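Local atomic coordinates of 11R-lipoxygenase (Gersemia fruticosa, PDB entry 3VF1), a protein that probably catalyses, as a calcium-dependent lipoxygenase with a non-heme iron, the insertion of molecular oxygen into polyunsaturated fatty acids at carbon 11, with R stereochemistry. Residues G264-V269 against C381-Y386. Residues are numbered along the deposited sequence; the frame is centred on the assembly and turned at random.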
ATOM      1  N   GLY A 264       4.072 -16.107   0.021  1.00 26.68           N
ATOM      2  CA  GLY A 264       3.622 -15.658  -1.282  1.00 27.23           C
ATOM      3  C   GLY A 264       3.257 -14.189  -1.237  1.00 26.19           C
ATOM      4  O   GLY A 264       4.056 -13.360  -0.811  1.00 30.53           O
ATOM      5  N   SER A 265       2.042 -13.868  -1.665  1.00 26.05           N
ATOM      6  CA  SER A 265       1.570 -12.489  -1.657  1.00 28.18           C
ATOM      7  C   SER A 265       0.405 -12.281  -0.694  1.00 29.03           C
ATOM      8  O   SER A 265      -0.100 -11.167  -0.560  1.00 26.75           O
ATOM      9  CB  SER A 265       1.154 -12.068  -3.065  1.00 25.66           C
ATOM     10  OG  SER A 265       2.261 -12.096  -3.949  1.00 30.44           O
ATOM     11  N   ASN A 266      -0.018 -13.349  -0.023  1.00 27.48           N
ATOM     12  CA  ASN A 266      -1.174 -13.277   0.864  1.00 27.12           C
ATOM     13  C   ASN A 266      -1.033 -14.180   2.086  1.00 29.08           C
ATOM     14  O   ASN A 266      -1.544 -15.300   2.098  1.00 31.60           O
ATOM     15  CB  ASN A 266      -2.440 -13.649   0.095  1.00 26.25           C
ATOM     16  CG  ASN A 266      -3.690 -13.538   0.943  1.00 28.88           C
ATOM     17  OD1 ASN A 266      -3.688 -12.885   1.989  1.00 31.51           O
ATOM     18  ND2 ASN A 266      -4.767 -14.172   0.498  1.00 27.19           N
ATOM     19  N   PRO A 267      -0.335 -13.691   3.124  1.00 29.05           N
ATOM     20  CA  PRO A 267      -0.106 -14.434   4.365  1.00 28.07           C
ATOM     21  C   PRO A 267      -1.112 -14.081   5.460  1.00 30.22           C
ATOM     22  O   PRO A 267      -0.768 -14.144   6.640  1.00 32.57           O
ATOM     23  CB  PRO A 267       1.289 -13.968   4.771  1.00 27.74           C
ATOM     24  CG  PRO A 267       1.325 -12.534   4.324  1.00 29.26           C
ATOM     25  CD  PRO A 267       0.440 -12.437   3.094  1.00 27.28           C
ATOM     26  N   GLU A 268      -2.336 -13.727   5.077  1.00 30.76           N
ATOM     27  CA  GLU A 268      -3.319 -13.220   6.032  1.00 30.58           C
ATOM     28  C   GLU A 268      -4.396 -14.229   6.428  1.00 31.77           C
ATOM     29  O   GLU A 268      -5.227 -13.937   7.287  1.00 37.28           O
ATOM     30  CB  GLU A 268      -4.009 -11.981   5.456  1.00 32.24           C
ATOM     31  CG  GLU A 268      -3.150 -10.729   5.446  1.00 38.12           C
ATOM     32  CD  GLU A 268      -3.963  -9.478   5.161  1.00 45.21           C
ATOM     33  OE1 GLU A 268      -5.028  -9.593   4.512  1.00 35.89           O
ATOM     34  OE2 GLU A 268      -3.545  -8.382   5.595  1.00 42.92           O
ATOM     35  N   VAL A 269      -4.391 -15.408   5.815  1.00 32.23           N
ATOM     36  CA  VAL A 269      -5.515 -16.328   5.965  1.00 30.65           C
ATOM     37  C   VAL A 269      -5.226 -17.525   6.870  1.00 29.26           C
ATOM     38  O   VAL A 269      -6.016 -17.835   7.759  1.00 34.60           O
ATOM     39  CB  VAL A 269      -5.994 -16.842   4.595  1.00 30.13           C
ATOM     40  CG1 VAL A 269      -7.207 -17.744   4.763  1.00 29.43           C
ATOM     41  CG2 VAL A 269      -6.324 -15.672   3.681  1.00 30.68           C
ATOM     42  N   CYS A 381      -7.155 -20.486  -6.307  1.00 22.85           N
ATOM     43  CA  CYS A 381      -8.011 -19.554  -7.025  1.00 25.59           C
ATOM     44  C   CYS A 381      -8.831 -18.731  -6.039  1.00 26.31           C
ATOM     45  O   CYS A 381      -8.965 -17.517  -6.191  1.00 23.53           O
ATOM     46  CB  CYS A 381      -8.934 -20.297  -7.991  1.00 26.27           C
ATOM     47  SG  CYS A 381      -9.806 -19.207  -9.150  1.00 31.57           S
ATOM     48  N   ALA A 382      -9.371 -19.398  -5.026  1.00 26.64           N
ATOM     49  CA  ALA A 382     -10.117 -18.719  -3.977  1.00 24.86           C
ATOM     50  C   ALA A 382      -9.221 -17.702  -3.276  1.00 25.71           C
ATOM     51  O   ALA A 382      -9.639 -16.574  -2.997  1.00 28.29           O
ATOM     52  CB  ALA A 382     -10.657 -19.724  -2.976  1.00 21.78           C
ATOM     53  N   ASP A 383      -7.985 -18.105  -2.998  1.00 23.97           N
ATOM     54  CA  ASP A 383      -7.038 -17.246  -2.296  1.00 25.23           C
ATOM     55  C   ASP A 383      -6.714 -16.005  -3.120  1.00 23.88           C
ATOM     56  O   ASP A 383      -6.505 -14.926  -2.569  1.00 27.51           O
ATOM     57  CB  ASP A 383      -5.755 -18.017  -1.977  1.00 23.95           C
ATOM     58  CG  ASP A 383      -4.773 -17.200  -1.159  1.00 29.94           C
ATOM     59  OD1 ASP A 383      -4.940 -17.129   0.079  1.00 26.26           O
ATOM     60  OD2 ASP A 383      -3.835 -16.629  -1.755  1.00 34.71           O
ATOM     61  N   THR A 384      -6.675 -16.163  -4.438  1.00 23.34           N
ATOM     62  CA  THR A 384      -6.404 -15.042  -5.333  1.00 25.26           C
ATOM     63  C   THR A 384      -7.496 -13.986  -5.218  1.00 26.67           C
ATOM     64  O   THR A 384      -7.208 -12.791  -5.169  1.00 27.97           O
ATOM     65  CB  THR A 384      -6.307 -15.497  -6.801  1.00 25.41           C
ATOM     66  OG1 THR A 384      -5.194 -16.385  -6.954  1.00 26.42           O
ATOM     67  CG2 THR A 384      -6.131 -14.297  -7.722  1.00 26.54           C
ATOM     68  N   GLN A 385      -8.748 -14.432  -5.176  1.00 25.05           N
ATOM     69  CA  GLN A 385      -9.873 -13.519  -5.026  1.00 27.57           C
ATOM     70  C   GLN A 385      -9.667 -12.713  -3.753  1.00 27.21           C
ATOM     71  O   GLN A 385      -9.802 -11.490  -3.742  1.00 26.63           O
ATOM     72  CB  GLN A 385     -11.204 -14.278  -4.932  1.00 27.30           C
ATOM     73  CG  GLN A 385     -11.395 -15.404  -5.938  1.00 27.33           C
ATOM     74  CD  GLN A 385     -11.222 -14.952  -7.374  1.00 29.92           C
ATOM     75  OE1 GLN A 385     -11.988 -14.127  -7.870  1.00 32.38           O
ATOM     76  NE2 GLN A 385     -10.213 -15.494  -8.049  1.00 25.81           N
ATOM     77  N   TYR A 386      -9.332 -13.423  -2.681  1.00 25.00           N
ATOM     78  CA  TYR A 386      -9.121 -12.815  -1.375  1.00 25.42           C
ATOM     79  C   TYR A 386      -7.962 -11.822  -1.417  1.00 25.21           C
ATOM     80  O   TYR A 386      -8.076 -10.705  -0.920  1.00 24.87           O
ATOM     81  CB  TYR A 386      -8.839 -13.907  -0.341  1.00 25.70           C
ATOM     82  CG  TYR A 386      -8.885 -13.436   1.095  1.00 26.69           C
ATOM     83  CD1 TYR A 386      -7.865 -12.658   1.628  1.00 25.32           C
ATOM     84  CD2 TYR A 386      -9.942 -13.786   1.925  1.00 27.57           C
ATOM     85  CE1 TYR A 386      -7.902 -12.233   2.943  1.00 24.50           C
ATOM     86  CE2 TYR A 386      -9.989 -13.366   3.241  1.00 27.43           C
ATOM     87  CZ  TYR A 386      -8.965 -12.590   3.744  1.00 27.70           C
ATOM     88  OH  TYR A 386      -9.008 -12.171   5.053  1.00 27.23           O
TER
HETATM   89  O   HOH W   1      -3.624 -16.730   2.111  1.00 28.75           O
HETATM   90  O   HOH W   2      -7.350 -10.414   5.903  1.00 30.39           O
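N266 reaches from the loop 264-269 to helix 369-410 and lies between D383 and Y386, one helical turn apart. Its CB already meets the carboxylate, 3.8 Å from D383 OD2. With CG anti to the backbone N (chi1 -178°), the amide is carried toward the helix, its plane 28° from that of the carboxylate and 18° from that of the Y386 ring. At the tip, ND2 lies 3.0 Å from D383 OD1 and, obliquely to the ring, 3.6 Å from Y386 CD1. The other branch, OD1, is hydrogen-bonded to T391 OG1 and accepts a weak bond from the backbone N of E268, as in an Asx turn. Helix 369-410 is the long helix of the lipoxygenase catalytic domain that supplies the iron ligands H392 and H397; the side chain of E268 is about 8 Å from that of H392. D383 OD1 is hydrogen-bonded to Y311, and a water lies very close to both D383 OD1 and N266 O and probably bridges loop and helix. Trimming N266 to an alanine is likely to open a gap between D383 and the Y386 ring and take away one of the hydrogen-bond partners of T391 OG1. V269 CG2 covers one face of that ring in a CH-pi contact, 3.9 Å from the centroid and offset toward the rim. E268 OE1 comes to the ring edge, 4.2 Å from Y386 CE1. A second water, in the ring plane, links this carboxylate oxygen to the hydroxyl of Y386 (2.6 Å to OH), while T391 also hydrogen-bonds to E268 OE1.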